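Local atomic coordinates of putative leucoanthocyanidin reductase 1 (Vitis vinifera, PDB entry 3I6I), a protein that probably catalyses the NADPH-dependent reduction of leucoanthocyanidins in flavonoid metabolism, using a Rossmann-fold domain to bind the dinucleotide. Residues 181-186 and 236-241; 229-234 and 245-250. All coordinates share one frame; numbering follows the deposited sequence. Where two conformers were deposited one is given.

Contact 1: 181-186 and 236-241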
loop_
_atom_site.group_PDB
_atom_site.type_symbol
_atom_site.label_atom_id
_atom_site.label_comp_id
_atom_site.label_asym_id
_atom_site.label_seq_id
_atom_site.Cartn_x
_atom_site.Cartn_y
_atom_site.Cartn_z
ATOM N N ASP A 181 13.824 14.995 18.637
ATOM C CA ASP A 181 13.624 16.113 19.551
ATOM C C ASP A 181 12.432 15.971 20.489
ATOM O O ASP A 181 12.610 16.062 21.703
ATOM C CB ASP A 181 13.585 17.445 18.800
ATOM C CG ASP A 181 12.640 17.451 17.613
ATOM O OD1 ASP A 181 11.973 16.413 17.266
ATOM O OD2 ASP A 181 12.575 18.552 17.019
ATOM N N PHE A 182 11.238 15.761 19.939
ATOM C CA PHE A 182 10.025 15.476 20.737
ATOM C C PHE A 182 9.025 14.710 19.894
ATOM O O PHE A 182 9.086 14.730 18.653
ATOM C CB PHE A 182 9.400 16.748 21.342
ATOM C CG PHE A 182 8.912 17.758 20.309
ATOM C CD1 PHE A 182 9.750 18.774 19.869
ATOM C CD2 PHE A 182 7.653 17.666 19.754
ATOM C CE1 PHE A 182 9.317 19.693 18.900
ATOM C CE2 PHE A 182 7.222 18.594 18.794
ATOM C CZ PHE A 182 8.070 19.604 18.382
ATOM N N PHE A 183 8.112 14.008 20.562
ATOM C CA PHE A 183 7.144 13.187 19.881
ATOM C C PHE A 183 5.818 13.955 19.830
ATOM O O PHE A 183 5.351 14.454 20.832
ATOM C CB PHE A 183 6.883 11.874 20.648
ATOM C CG PHE A 183 8.035 10.911 20.693
ATOM C CD1 PHE A 183 8.394 10.163 19.566
ATOM C CD2 PHE A 183 8.694 10.661 21.890
ATOM C CE1 PHE A 183 9.425 9.223 19.627
ATOM C CE2 PHE A 183 9.756 9.737 21.960
ATOM C CZ PHE A 183 10.125 9.015 20.829
ATOM N N GLN A 184 5.211 13.992 18.650
ATOM C CA GLN A 184 3.832 14.455 18.490
ATOM C C GLN A 184 2.881 13.267 18.571
ATOM O O GLN A 184 2.880 12.392 17.697
ATOM C CB GLN A 184 3.679 15.210 17.153
ATOM C CG GLN A 184 4.443 16.439 17.136
ATOM C CD GLN A 184 4.040 17.399 16.016
ATOM O OE1 GLN A 184 3.627 16.988 14.927
ATOM N NE2 GLN A 184 4.144 18.694 16.305
ATOM N N ILE A 185 2.072 13.261 19.634
ATOM C CA ILE A 185 1.146 12.179 19.963
ATOM C C ILE A 185 -0.258 12.649 19.585
ATOM O O ILE A 185 -0.752 13.671 20.130
ATOM C CB ILE A 185 1.200 11.848 21.498
ATOM C CG1 ILE A 185 2.633 11.504 21.987
ATOM C CG2 ILE A 185 0.243 10.720 21.878
ATOM C CD1 ILE A 185 3.251 10.352 21.248
ATOM N N TYR A 186 -0.902 11.912 18.664
ATOM C CA TYR A 186 -2.274 12.230 18.232
ATOM C C TYR A 186 -3.290 11.814 19.268
ATOM O O TYR A 186 -3.343 10.638 19.698
ATOM C CB TYR A 186 -2.607 11.577 16.860
ATOM C CG TYR A 186 -1.550 11.857 15.863
ATOM C CD1 TYR A 186 -1.296 13.155 15.473
ATOM C CD2 TYR A 186 -0.764 10.839 15.337
ATOM C CE1 TYR A 186 -0.295 13.450 14.578
ATOM C CE2 TYR A 186 0.246 11.110 14.428
ATOM C CZ TYR A 186 0.484 12.431 14.053
ATOM O OH TYR A 186 1.494 12.762 13.157
ATOM N N VAL A 236 9.048 2.364 21.626
ATOM C CA VAL A 236 9.980 1.547 20.868
ATOM C C VAL A 236 11.154 2.386 20.364
ATOM O O VAL A 236 12.299 1.966 20.400
ATOM C CB VAL A 236 9.342 0.863 19.633
ATOM C CG1 VAL A 236 10.431 0.058 18.938
ATOM C CG2 VAL A 236 8.163 -0.020 20.034
ATOM N N TRP A 237 10.870 3.592 19.902
ATOM C CA TRP A 237 11.932 4.465 19.405
ATOM C C TRP A 237 12.880 4.905 20.509
ATOM O O TRP A 237 14.098 4.906 20.322
ATOM C CB TRP A 237 11.349 5.658 18.643
ATOM C CG TRP A 237 12.382 6.528 18.042
ATOM C CD1 TRP A 237 12.602 7.855 18.315
ATOM C CD2 TRP A 237 13.358 6.149 17.070
ATOM N NE1 TRP A 237 13.659 8.315 17.589
ATOM C CE2 TRP A 237 14.130 7.299 16.790
ATOM C CE3 TRP A 237 13.659 4.956 16.406
ATOM C CZ2 TRP A 237 15.193 7.284 15.884
ATOM C CZ3 TRP A 237 14.731 4.945 15.505
ATOM C CH2 TRP A 237 15.474 6.098 15.252
ATOM N N GLU A 238 12.328 5.213 21.684
ATOM C CA GLU A 238 13.124 5.604 22.847
ATOM C C GLU A 238 14.066 4.483 23.256
ATOM O O GLU A 238 15.212 4.736 23.590
ATOM C CB GLU A 238 12.218 5.963 24.016
ATOM C CG GLU A 238 11.448 7.254 23.764
ATOM C CD GLU A 238 10.550 7.670 24.910
ATOM O OE1 GLU A 238 9.951 6.792 25.555
ATOM O OE2 GLU A 238 10.442 8.890 25.175
ATOM N N LYS A 239 13.579 3.237 23.198
ATOM C CA LYS A 239 14.448 2.086 23.467
ATOM C C LYS A 239 15.628 2.075 22.483
ATOM O O LYS A 239 16.763 1.844 22.871
ATOM C CB LYS A 239 13.652 0.777 23.364
ATOM C CG LYS A 239 13.050 0.335 24.706
ATOM N N LYS A 240 15.350 2.343 21.218
ATOM C CA LYS A 240 16.371 2.324 20.170
ATOM C C LYS A 240 17.392 3.442 20.264
ATOM O O LYS A 240 18.558 3.219 19.962
ATOM C CB LYS A 240 15.728 2.317 18.781
ATOM C CG LYS A 240 15.164 0.966 18.385
ATOM C CD LYS A 240 16.283 -0.025 18.080
ATOM C CE LYS A 240 15.753 -1.401 17.794
ATOM N NZ LYS A 240 16.583 -2.428 18.451
ATOM N N ILE A 241 16.968 4.636 20.677
ATOM C CA ILE A 241 17.889 5.760 20.809
ATOM C C ILE A 241 18.480 5.858 22.217
ATOM O O ILE A 241 19.388 6.657 22.469
ATOM C CB ILE A 241 17.251 7.088 20.350
ATOM C CG1 ILE A 241 16.108 7.518 21.270
ATOM C CG2 ILE A 241 16.810 6.978 18.908
ATOM C CD1 ILE A 241 15.614 8.901 21.030
#
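In the small two-stranded parallel sheet that lies apart from the Rossmann sheet, strand 183-186 packs against the C-terminal half of helix 230-241 through the ring of Phe-183, which meets Trp-237 and Glu-238. The phenyl ring reaches the helix with its outer carbons: CE1 of Phe-183 lies 3.7 Å from CD1 of Trp-237, on the pyrrole side of the indole. The planes of the phenyl ring and the five-membered ring stand at 87°, yet the two touch along their rims and do not stack, their centroids 5.9 Å apart. Trp-237 holds CG anti to its backbone N (chi1 -176°), which carries the pyrrole edge to the strand, while its NE1 bonds to Pro-179 O. CG2 of Ile-241, one turn on, lies 3.3 Å above the indole plane, displaced toward its rim.

Glu-238 comes in from the other part of the phenyl rim. Its CG methylene rests 3.5 Å from Phe-183 CE2, and its OE2 lies at the ring edge, near the ring plane, 3.4 Å from the same CE2. The carboxylate plane is turned 72° from the ring. OE2 also accepts from Leu-245 N, and OE1 forms a salt bridge with Arg-247, so the acid has its polar partners elsewhere. Phenylalanine suits this buried place because it can fill it without a polar group to satisfy. Placing the carboxylate oxygen at the ring edge, where C-H bonds are slightly positive, is probably mildly favourable, while the cohesion probably comes mainly from the apolar contacts.

Contact 2: 229-234 and 245-250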
loop_
_atom_site.group_PDB
_atom_site.type_symbol
_atom_site.label_atom_id
_atom_site.label_comp_id
_atom_site.label_asym_id
_atom_site.label_seq_id
_atom_site.Cartn_x
_atom_site.Cartn_y
_atom_site.Cartn_z
ATOM N N ASN A 229 -0.193 1.415 19.478
ATOM C CA ASN A 229 -0.685 2.800 19.490
ATOM C C ASN A 229 0.534 3.745 19.420
ATOM O O ASN A 229 1.707 3.298 19.451
ATOM C CB ASN A 229 -1.621 3.064 20.674
ATOM C CG ASN A 229 -0.969 2.867 22.017
ATOM O OD1 ASN A 229 0.158 3.333 22.273
ATOM N ND2 ASN A 229 -1.704 2.251 22.921
ATOM N N ILE A 230 0.290 5.038 19.262
ATOM C CA ILE A 230 1.385 5.990 19.050
ATOM C C ILE A 230 2.264 6.095 20.282
ATOM O O ILE A 230 3.496 6.264 20.195
ATOM C CB ILE A 230 0.887 7.416 18.719
ATOM C CG1 ILE A 230 -0.087 7.395 17.556
ATOM C CG2 ILE A 230 2.092 8.333 18.394
ATOM N N ASN A 231 1.662 6.021 21.458
ATOM C CA ASN A 231 2.487 6.009 22.680
ATOM C C ASN A 231 3.472 4.806 22.742
ATOM O O ASN A 231 4.636 4.938 23.126
ATOM C CB ASN A 231 1.636 6.098 23.941
ATOM C CG ASN A 231 1.208 7.535 24.257
ATOM O OD1 ASN A 231 2.019 8.439 24.242
ATOM N ND2 ASN A 231 -0.067 7.724 24.577
ATOM N N GLU A 232 3.015 3.655 22.272
ATOM C CA GLU A 232 3.854 2.473 22.249
ATOM C C GLU A 232 4.955 2.606 21.196
ATOM O O GLU A 232 6.106 2.239 21.443
ATOM C CB GLU A 232 2.974 1.217 22.019
ATOM C CG GLU A 232 2.010 0.956 23.196
ATOM C CD GLU A 232 0.971 -0.142 22.922
ATOM O OE1 GLU A 232 0.519 -0.323 21.766
ATOM O OE2 GLU A 232 0.638 -0.862 23.884
ATOM N N LEU A 233 4.596 3.180 20.047
ATOM C CA LEU A 233 5.493 3.376 18.938
ATOM C C LEU A 233 6.633 4.313 19.378
ATOM O O LEU A 233 7.828 4.028 19.163
ATOM C CB LEU A 233 4.727 3.943 17.744
ATOM C CG LEU A 233 5.434 3.866 16.375
ATOM C CD1 LEU A 233 5.497 2.394 15.826
ATOM C CD2 LEU A 233 4.736 4.782 15.303
ATOM N N ALA A 234 6.247 5.389 20.059
ATOM C CA ALA A 234 7.226 6.275 20.714
ATOM C C ALA A 234 8.170 5.548 21.639
ATOM O O ALA A 234 9.394 5.729 21.593
ATOM C CB ALA A 234 6.499 7.382 21.479
ATOM N N LEU A 245 12.278 11.200 25.078
ATOM C CA LEU A 245 11.952 12.554 24.588
ATOM C C LEU A 245 10.627 13.060 25.174
ATOM O O LEU A 245 9.745 12.270 25.501
ATOM C CB LEU A 245 11.819 12.547 23.081
ATOM C CG LEU A 245 12.920 11.859 22.271
ATOM C CD1 LEU A 245 12.617 11.999 20.776
ATOM C CD2 LEU A 245 14.330 12.379 22.634
ATOM N N PRO A 246 10.441 14.393 25.237
ATOM C CA PRO A 246 9.128 14.939 25.599
ATOM C C PRO A 246 8.044 14.493 24.641
ATOM O O PRO A 246 8.310 14.263 23.462
ATOM C CB PRO A 246 9.337 16.458 25.507
ATOM C CG PRO A 246 10.759 16.657 25.571
ATOM C CD PRO A 246 11.414 15.455 24.969
ATOM N N ARG A 247 6.828 14.348 25.166
ATOM C CA ARG A 247 5.665 14.038 24.359
ATOM C C ARG A 247 4.709 15.220 24.403
ATOM O O ARG A 247 4.474 15.816 25.459
ATOM C CB ARG A 247 4.998 12.781 24.888
ATOM C CG ARG A 247 5.922 11.596 24.850
ATOM C CD ARG A 247 5.261 10.284 25.241
ATOM N NE ARG A 247 6.297 9.263 25.345
ATOM C CZ ARG A 247 6.100 7.967 25.130
ATOM N NH1 ARG A 247 4.915 7.519 24.799
ATOM N NH2 ARG A 247 7.112 7.127 25.222
ATOM N N VAL A 248 4.194 15.592 23.248
ATOM C CA VAL A 248 3.258 16.694 23.162
ATOM C C VAL A 248 2.024 16.200 22.437
ATOM O O VAL A 248 2.143 15.324 21.597
ATOM C CB VAL A 248 3.885 17.938 22.435
ATOM C CG1 VAL A 248 5.156 18.444 23.151
ATOM C CG2 VAL A 248 4.097 17.676 20.900
ATOM N N THR A 249 0.856 16.767 22.737
ATOM C CA THR A 249 -0.393 16.335 22.101
ATOM C C THR A 249 -0.690 17.116 20.803
ATOM O O THR A 249 -0.585 18.334 20.770
ATOM C CB THR A 249 -1.582 16.574 23.049
ATOM O OG1 THR A 249 -1.350 15.821 24.227
ATOM C CG2 THR A 249 -2.929 16.133 22.411
ATOM N N VAL A 250 -1.049 16.390 19.769
ATOM C CA VAL A 250 -1.679 16.966 18.555
ATOM C C VAL A 250 -3.134 16.528 18.643
ATOM O O VAL A 250 -3.436 15.329 18.691
ATOM C CB VAL A 250 -0.963 16.471 17.281
ATOM C CG1 VAL A 250 -1.778 16.808 16.033
ATOM C CG2 VAL A 250 0.430 17.004 17.182
#
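Arg-247 on strand 247-250 donates twice through one nitrogen to a single residue of the helix, Asn-231. NH1 of Arg-247 lies 3.1 Å from the backbone O of Asn-231, with an angle of 146° at the hydrogen, and 3.1 Å from the side-chain OD1 of Asn-231. The OD1 oxygen sits in the guanidinium plane, whereas the backbone oxygen is tilted out of it; the amide and guanidinium planes differ by 24°. The arginine chain is extended from CG to NE, which lets it span from the strand to the first turn of the helix. Its NH2 is held from outside the two segments by Glu-238 and by Ser-235 OG, and that hydroxyl also bonds to Asn-231 O.

At its N-terminus the helix is closed by a capping box: Glu-232 N donates to Asn-229 OD1 at 2.9 Å, and Asn-229 N donates to Glu-232 OE1 at 3.0 Å. Asparagine suits the N-cap because its short amide can turn an oxygen back to a first-turn N-H that has no carbonyl partner within the helix. OE1 of Glu-232 has a second partner in Lys-192.

Packing completes the contact at Ala-234, whose CB stands 3.5 Å above the guanidinium plane, displaced from the centre of the group. The small methyl lets the flat group lie close to the helix. A leucine in place of Arg-247 would probably leave Glu-238 without its charged mate and Asn-231 OD1 without this donor. The two Asn-231 oxygens on NH1, with Glu-238 and Ser-235 on NH2, probably fix the rotation of the guanidinium, and the carboxylate probably balances its charge.

Contacts 1 and 2 are successive parts of one helix-on-sheet interface, with centres 6 Å apart: contact 2 uses the N-terminal half of helix 230-241 and contact 1 its C-terminal half. Their strands are parallel neighbours, probably joined by backbone hydrogen bonds, with Ile-185 N 2.8 Å from Val-248 O and Ile-185 O 2.8 Å from Val-250 N. Glu-238 takes part in both contacts and so couples them chemically. Phe-183 CZ also lies 3.5 Å from Ala-234 O. Both centres are about 24 Å from the centre of the chain, away from the NADPH-binding residues.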